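Flavin adenine dinucleotide synthase (Saccharomyces cerevisiae, PDB 2WSI) catalyses the adenylation of flavin mononucleotide by ATP, forming the coenzyme flavin adenine dinucleotide and releasing diphosphate. Local coordinates at residues V142-I154 / R180-Q192. Numbering follows the deposited sequence.
With FAD (flavin-adenine dinucleotide), chain C.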
loop_
_atom_site.group_PDB
_atom_site.type_symbol
_atom_site.label_atom_id
_atom_site.label_comp_id
_atom_site.label_asym_id
_atom_site.label_seq_id
_atom_site.Cartn_x
_atom_site.Cartn_y
_atom_site.Cartn_z
ATOM N N VAL A 142 -5.550 18.258 -9.987
ATOM C CA VAL A 142 -4.240 18.874 -9.804
ATOM C C VAL A 142 -3.877 18.950 -8.322
ATOM O O VAL A 142 -2.810 18.489 -7.919
ATOM C CB VAL A 142 -4.189 20.270 -10.473
ATOM C CG1 VAL A 142 -3.429 21.281 -9.609
ATOM C CG2 VAL A 142 -3.573 20.156 -11.864
ATOM N N ASN A 143 -4.766 19.539 -7.524
ATOM C CA ASN A 143 -4.621 19.567 -6.082
ATOM C C ASN A 143 -5.459 18.443 -5.528
ATOM O O ASN A 143 -6.607 18.254 -5.942
ATOM C CB ASN A 143 -5.111 20.896 -5.522
ATOM C CG ASN A 143 -4.509 22.082 -6.240
ATOM O OD1 ASN A 143 -3.367 22.480 -5.970
ATOM N ND2 ASN A 143 -5.276 22.662 -7.166
ATOM N N MET A 144 -4.903 17.683 -4.601
ATOM C CA MET A 144 -5.592 16.484 -4.157
ATOM C C MET A 144 -6.898 16.819 -3.423
ATOM O O MET A 144 -7.882 16.135 -3.612
ATOM C CB MET A 144 -4.660 15.610 -3.328
ATOM C CG MET A 144 -3.674 14.841 -4.203
ATOM S SD MET A 144 -4.308 13.216 -4.693
ATOM C CE MET A 144 -3.759 12.287 -3.300
ATOM N N ALA A 145 -6.908 17.870 -2.602
ATOM C CA ALA A 145 -8.132 18.326 -1.973
ATOM C C ALA A 145 -9.267 18.509 -2.996
ATOM O O ALA A 145 -10.411 18.129 -2.731
ATOM C CB ALA A 145 -7.886 19.639 -1.208
ATOM N N ASP A 146 -8.963 19.072 -4.160
ATOM C CA ASP A 146 -10.013 19.349 -5.141
ATOM C C ASP A 146 -10.435 18.058 -5.837
ATOM O O ASP A 146 -11.615 17.838 -6.106
ATOM C CB ASP A 146 -9.553 20.390 -6.173
ATOM C CG ASP A 146 -9.184 21.741 -5.534
ATOM O OD1 ASP A 146 -9.943 22.246 -4.675
ATOM O OD2 ASP A 146 -8.125 22.292 -5.899
ATOM N N ALA A 147 -9.470 17.210 -6.134
ATOM C CA ALA A 147 -9.768 15.902 -6.710
ATOM C C ALA A 147 -10.765 15.139 -5.821
ATOM O O ALA A 147 -11.716 14.511 -6.318
ATOM C CB ALA A 147 -8.482 15.093 -6.883
ATOM N N PHE A 148 -10.567 15.190 -4.506
ATOM C CA PHE A 148 -11.483 14.469 -3.625
ATOM C C PHE A 148 -12.797 15.219 -3.461
ATOM O O PHE A 148 -13.848 14.602 -3.270
ATOM C CB PHE A 148 -10.827 14.120 -2.283
ATOM C CG PHE A 148 -10.002 12.870 -2.358
ATOM C CD1 PHE A 148 -8.674 12.929 -2.751
ATOM C CD2 PHE A 148 -10.573 11.624 -2.094
ATOM C CE1 PHE A 148 -7.914 11.768 -2.883
ATOM C CE2 PHE A 148 -9.812 10.451 -2.216
ATOM C CZ PHE A 148 -8.473 10.534 -2.604
ATOM N N ARG A 149 -12.765 16.541 -3.590
ATOM C CA ARG A 149 -14.016 17.278 -3.490
ATOM C C ARG A 149 -14.910 16.841 -4.638
ATOM O O ARG A 149 -16.100 16.604 -4.436
ATOM C CB ARG A 149 -13.806 18.795 -3.517
ATOM C CG ARG A 149 -15.077 19.567 -3.186
ATOM C CD ARG A 149 -14.848 21.070 -3.242
ATOM N NE ARG A 149 -13.499 21.406 -2.792
ATOM C CZ ARG A 149 -13.137 21.508 -1.519
ATOM N NH1 ARG A 149 -14.027 21.311 -0.549
ATOM N NH2 ARG A 149 -11.882 21.812 -1.216
ATOM N N ASP A 150 -14.332 16.704 -5.832
ATOM C CA ASP A 150 -15.108 16.285 -7.003
ATOM C C ASP A 150 -15.624 14.864 -6.796
ATOM O O ASP A 150 -16.759 14.575 -7.131
ATOM C CB ASP A 150 -14.281 16.330 -8.286
ATOM C CG ASP A 150 -13.893 17.745 -8.685
ATOM O OD1 ASP A 150 -14.524 18.713 -8.195
ATOM O OD2 ASP A 150 -12.955 17.886 -9.505
ATOM N N PHE A 151 -14.785 13.998 -6.220
ATOM C CA PHE A 151 -15.145 12.602 -5.985
ATOM C C PHE A 151 -16.370 12.523 -5.074
ATOM O O PHE A 151 -17.332 11.812 -5.378
ATOM C CB PHE A 151 -13.957 11.825 -5.378
ATOM C CG PHE A 151 -14.312 10.405 -4.942
ATOM C CD1 PHE A 151 -14.592 9.420 -5.885
ATOM C CD2 PHE A 151 -14.369 10.068 -3.594
ATOM C CE1 PHE A 151 -14.924 8.130 -5.498
ATOM C CE2 PHE A 151 -14.703 8.773 -3.200
ATOM C CZ PHE A 151 -14.968 7.798 -4.164
ATOM N N ILE A 152 -16.319 13.265 -3.970
ATOM C CA ILE A 152 -17.380 13.287 -2.957
ATOM C C ILE A 152 -18.656 13.868 -3.537
ATOM O O ILE A 152 -19.763 13.483 -3.147
ATOM C CB ILE A 152 -16.961 14.150 -1.725
ATOM C CG1 ILE A 152 -15.817 13.480 -0.956
ATOM C CG2 ILE A 152 -18.139 14.401 -0.785
ATOM C CD1 ILE A 152 -16.091 12.042 -0.563
ATOM N N LYS A 153 -18.519 14.770 -4.504
ATOM C CA LYS A 153 -19.715 15.322 -5.143
ATOM C C LYS A 153 -20.420 14.260 -5.997
ATOM O O LYS A 153 -21.650 14.209 -6.057
ATOM C CB LYS A 153 -19.351 16.556 -5.982
ATOM C CG LYS A 153 -20.569 17.236 -6.571
ATOM C CD LYS A 153 -20.207 18.271 -7.623
ATOM C CE LYS A 153 -21.424 18.631 -8.479
ATOM N NZ LYS A 153 -22.192 17.418 -8.943
ATOM N N ILE A 154 -19.638 13.415 -6.661
ATOM C CA ILE A 154 -20.173 12.329 -7.482
ATOM C C ILE A 154 -20.732 11.214 -6.584
ATOM O O ILE A 154 -21.764 10.598 -6.882
ATOM C CB ILE A 154 -19.070 11.777 -8.414
ATOM C CG1 ILE A 154 -18.626 12.869 -9.403
ATOM C CG2 ILE A 154 -19.559 10.529 -9.163
ATOM C CD1 ILE A 154 -17.408 12.507 -10.262
ATOM N N ARG A 180 -11.174 13.280 11.411
ATOM C CA ARG A 180 -11.876 14.138 10.455
ATOM C C ARG A 180 -10.894 14.850 9.547
ATOM O O ARG A 180 -9.748 15.065 9.925
ATOM C CB ARG A 180 -12.730 15.172 11.190
ATOM C CG ARG A 180 -14.032 14.589 11.735
ATOM C CD ARG A 180 -14.992 14.236 10.588
ATOM N NE ARG A 180 -16.111 13.433 11.070
ATOM C CZ ARG A 180 -17.027 12.846 10.295
ATOM N NH1 ARG A 180 -16.978 12.972 8.980
ATOM N NH2 ARG A 180 -17.999 12.118 10.850
ATOM N N THR A 181 -11.315 15.169 8.326
ATOM C CA THR A 181 -10.467 15.989 7.461
ATOM C C THR A 181 -10.422 17.383 8.032
ATOM O O THR A 181 -11.257 17.723 8.854
ATOM C CB THR A 181 -11.009 16.087 6.059
ATOM O OG1 THR A 181 -12.398 16.445 6.137
ATOM C CG2 THR A 181 -10.819 14.735 5.312
ATOM N N ASP A 182 -9.433 18.173 7.607
ATOM C CA ASP A 182 -9.319 19.571 8.036
ATOM C C ASP A 182 -10.276 20.409 7.186
ATOM O O ASP A 182 -10.931 19.882 6.279
ATOM C CB ASP A 182 -7.867 20.091 7.922
ATOM C CG ASP A 182 -6.889 19.328 8.812
ATOM O OD1 ASP A 182 -6.992 19.397 10.052
ATOM O OD2 ASP A 182 -5.985 18.670 8.273
ATOM N N SER A 183 -10.364 21.706 7.467
ATOM C CA SER A 183 -11.421 22.542 6.880
ATOM C C SER A 183 -11.082 22.944 5.452
ATOM O O SER A 183 -11.958 23.325 4.667
ATOM C CB SER A 183 -11.669 23.771 7.748
ATOM O OG SER A 183 -10.441 24.310 8.192
ATOM N N ASN A 184 -9.800 22.849 5.132
ATOM C CA ASN A 184 -9.314 22.902 3.760
ATOM C C ASN A 184 -10.009 21.852 2.873
ATOM O O ASN A 184 -10.334 22.087 1.711
ATOM C CB ASN A 184 -7.802 22.637 3.815
ATOM C CG ASN A 184 -7.150 22.584 2.447
ATOM O OD1 ASN A 184 -7.796 22.770 1.413
ATOM N ND2 ASN A 184 -5.844 22.337 2.437
ATOM N N TRP A 185 -10.248 20.684 3.442
ATOM C CA TRP A 185 -10.712 19.531 2.675
ATOM C C TRP A 185 -12.230 19.365 2.755
ATOM O O TRP A 185 -12.873 19.939 3.611
ATOM C CB TRP A 185 -10.018 18.279 3.209
ATOM C CG TRP A 185 -8.669 18.086 2.662
ATOM C CD1 TRP A 185 -7.562 18.858 2.895
ATOM C CD2 TRP A 185 -8.253 17.046 1.763
ATOM N NE1 TRP A 185 -6.484 18.359 2.198
ATOM C CE2 TRP A 185 -6.880 17.249 1.496
ATOM C CE3 TRP A 185 -8.904 15.959 1.169
ATOM C CZ2 TRP A 185 -6.148 16.410 0.658
ATOM C CZ3 TRP A 185 -8.173 15.119 0.325
ATOM C CH2 TRP A 185 -6.809 15.353 0.080
ATOM N N PRO A 186 -12.808 18.562 1.856
ATOM C CA PRO A 186 -14.220 18.223 1.994
ATOM C C PRO A 186 -14.425 17.358 3.244
ATOM O O PRO A 186 -13.477 16.710 3.674
ATOM C CB PRO A 186 -14.525 17.412 0.725
ATOM C CG PRO A 186 -13.272 17.329 -0.055
ATOM C CD PRO A 186 -12.145 17.820 0.773
ATOM N N ASP A 187 -15.623 17.331 3.817
ATOM C CA ASP A 187 -15.845 16.568 5.043
ATOM C C ASP A 187 -16.013 15.068 4.774
ATOM O O ASP A 187 -16.958 14.645 4.133
ATOM C CB ASP A 187 -17.089 17.093 5.792
ATOM C CG ASP A 187 -17.236 16.502 7.216
ATOM O OD1 ASP A 187 -16.387 15.688 7.662
ATOM O OD2 ASP A 187 -18.222 16.860 7.909
ATOM N N PHE A 188 -15.061 14.275 5.242
ATOM C CA PHE A 188 -15.247 12.828 5.362
ATOM C C PHE A 188 -14.275 12.360 6.437
ATOM O O PHE A 188 -13.449 13.143 6.905
ATOM C CB PHE A 188 -14.989 12.076 4.044
ATOM C CG PHE A 188 -13.632 12.337 3.421
ATOM C CD1 PHE A 188 -12.515 11.637 3.827
ATOM C CD2 PHE A 188 -13.495 13.263 2.386
ATOM C CE1 PHE A 188 -11.265 11.870 3.250
ATOM C CE2 PHE A 188 -12.255 13.504 1.793
ATOM C CZ PHE A 188 -11.138 12.795 2.212
ATOM N N MET A 189 -14.400 11.112 6.861
ATOM C CA MET A 189 -13.523 10.615 7.912
ATOM C C MET A 189 -12.299 10.002 7.272
ATOM O O MET A 189 -12.416 9.153 6.386
ATOM C CB MET A 189 -14.229 9.556 8.779
ATOM C CG MET A 189 -13.456 9.244 10.069
ATOM S SD MET A 189 -13.539 10.621 11.288
ATOM C CE MET A 189 -15.094 10.163 12.074
ATOM N N ARG A 190 -11.123 10.420 7.738
ATOM C CA ARG A 190 -9.879 9.779 7.324
ATOM C C ARG A 190 -9.653 8.524 8.172
ATOM O O ARG A 190 -9.719 8.569 9.411
ATOM C CB ARG A 190 -8.695 10.743 7.485
ATOM C CG ARG A 190 -8.817 11.991 6.652
ATOM C CD ARG A 190 -7.552 12.872 6.796
ATOM N NE ARG A 190 -7.645 13.732 7.971
ATOM C CZ ARG A 190 -6.692 14.571 8.366
ATOM N NH1 ARG A 190 -5.566 14.667 7.670
ATOM N NH2 ARG A 190 -6.874 15.331 9.444
ATOM N N LEU A 191 -9.403 7.416 7.483
ATOM C CA LEU A 191 -9.110 6.139 8.109
ATOM C C LEU A 191 -7.647 5.831 7.768
ATOM O O LEU A 191 -7.317 5.582 6.605
ATOM C CB LEU A 191 -10.019 5.031 7.539
ATOM C CG LEU A 191 -11.525 5.295 7.646
ATOM C CD1 LEU A 191 -12.318 4.094 7.070
ATOM C CD2 LEU A 191 -11.935 5.584 9.125
ATOM N N GLN A 192 -6.797 5.827 8.786
ATOM C CA GLN A 192 -5.340 5.849 8.609
ATOM C C GLN A 192 -4.726 4.775 9.522
ATOM O O GLN A 192 -3.997 5.083 10.471
ATOM C CB GLN A 192 -4.821 7.262 8.981
ATOM C CG GLN A 192 -5.355 8.324 8.022
ATOM C CD GLN A 192 -5.042 9.763 8.417
ATOM O OE1 GLN A 192 -5.130 10.159 9.593
ATOM N NE2 GLN A 192 -4.755 10.565 7.428
HETATM P PA FAD C . 1.158 10.378 -0.176
HETATM O O1A FAD C . 2.217 10.206 -1.231
HETATM O O2A FAD C . 0.280 11.562 -0.478
HETATM O O5B FAD C . 0.290 9.034 0.093
HETATM C C5B FAD C . -0.462 8.945 1.288
HETATM C C4B FAD C . -1.722 8.118 1.010
HETATM O O4B FAD C . -2.660 8.907 0.327
HETATM C C3B FAD C . -1.433 6.936 0.106
HETATM O O3B FAD C . -1.057 5.799 0.841
HETATM C C2B FAD C . -2.768 6.741 -0.588
HETATM O O2B FAD C . -3.639 5.977 0.219
HETATM C C1B FAD C . -3.292 8.150 -0.689
HETATM N N9A FAD C . -2.905 8.696 -1.999
HETATM C C8A FAD C . -1.809 9.458 -2.316
HETATM N N7A FAD C . -1.854 9.760 -3.642
HETATM C C5A FAD C . -2.963 9.170 -4.161
HETATM C C6A FAD C . -3.494 9.128 -5.434
HETATM N N6A FAD C . -2.920 9.756 -6.477
HETATM N N1A FAD C . -4.667 8.457 -5.622
HETATM C C2A FAD C . -5.320 7.815 -4.591
HETATM N N3A FAD C . -4.766 7.826 -3.331
HETATM C C4A FAD C . -3.625 8.522 -3.133
HETATM N N1 FAD C . -3.990 16.787 4.483
HETATM C C2 FAD C . -4.417 17.708 5.404
HETATM O O2 FAD C . -3.641 18.564 5.829
HETATM N N3 FAD C . -5.713 17.682 5.854
HETATM C C4 FAD C . -6.602 16.739 5.384
HETATM O O4 FAD C . -7.749 16.767 5.841
HETATM C C4X FAD C . -6.174 15.798 4.443
HETATM N N5 FAD C . -7.033 14.823 3.942
HETATM C C5X FAD C . -6.588 13.896 3.020
HETATM C C6 FAD C . -7.441 12.916 2.511
HETATM C C7 FAD C . -6.972 12.011 1.555
HETATM C C7M FAD C . -7.867 10.952 0.978
HETATM C C8 FAD C . -5.651 12.081 1.131
HETATM C C8M FAD C . -5.124 11.101 0.126
HETATM C C9 FAD C . -4.806 13.048 1.647
HETATM C C9A FAD C . -5.267 13.960 2.575
HETATM N N10 FAD C . -4.406 14.925 3.059
HETATM C C10 FAD C . -4.853 15.824 4.007
HETATM C "C1'" FAD C . -2.976 14.952 2.591
HETATM C "C2'" FAD C . -2.101 14.044 3.483
HETATM O "O2'" FAD C . -2.246 14.301 4.860
HETATM C "C3'" FAD C . -0.618 14.116 3.130
HETATM O "O3'" FAD C . -0.103 15.359 3.542
HETATM C "C4'" FAD C . -0.407 13.937 1.639
HETATM O "O4'" FAD C . -1.138 12.820 1.176
HETATM C "C5'" FAD C . 1.073 13.701 1.332
HETATM O "O5'" FAD C . 1.606 12.800 2.285
HETATM P P FAD C . 2.639 11.645 1.842
HETATM O O1P FAD C . 3.547 12.173 0.757
HETATM O O2P FAD C . 3.346 11.086 3.056
HETATM O O3P FAD C . 1.801 10.411 1.276
#
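The indole of Trp-185 lies between Ala-145 of helix 144-154 and the isoalloxazine of FAD, a broad flat group suited to filling the slot between a helix and a flavin. From CB outward, CB and CG sit by flavin O4; CD1 reaches C4, CD2 and CE3 lie against N5, and NE1 lies over C4X. CE2 touches Ala-145 CB on its other side, at 3.7 Å. CZ2 covers flavin C9A, CZ3 comes to C6 at 3.2 Å, and CH2, the far corner of the indole, also lies over C9A, with Met-144 CB on its helix side. On the face opposite the flavin Ala-145 CA makes a CH-pi contact, 3.6 Å from the six-membered centroid and 4° off its normal. A residue as small as alanine lets the helix backbone come this close.

Phe-148, whose flat phenyl can serve two neighbours, brings CD1 to the indole edge at CZ3, the planes inclined at 40°, and takes flavin methyl C7M over one face. Pro-186 puts CG 3.5 Å from Arg-149 CA, its compact ring fitting against the helix backbone. Arg-149, extended until it bends at chi3 (-34°), carries its guanidinium over Pro-186 and gives a weak, nearly straight NH2 bond to Asn-184 O. Farther along, branched Ile-152 packs CG1 on Phe-188 CD2, apolar against apolar. Across the flavin from Trp-185, Arg-190 lays its planar guanidinium over O4, held flat by NE and NH2 both donating to Arg-180 O. Asp-182 offers both a donor and an acceptor: its N bonds O4 and its OD2 accepts from N3. Indole and guanidinium on opposite faces, with polar groups at the pyrimidine edge, form the flavin end of the FAD site in this synthase's PAPS reductase-like domain.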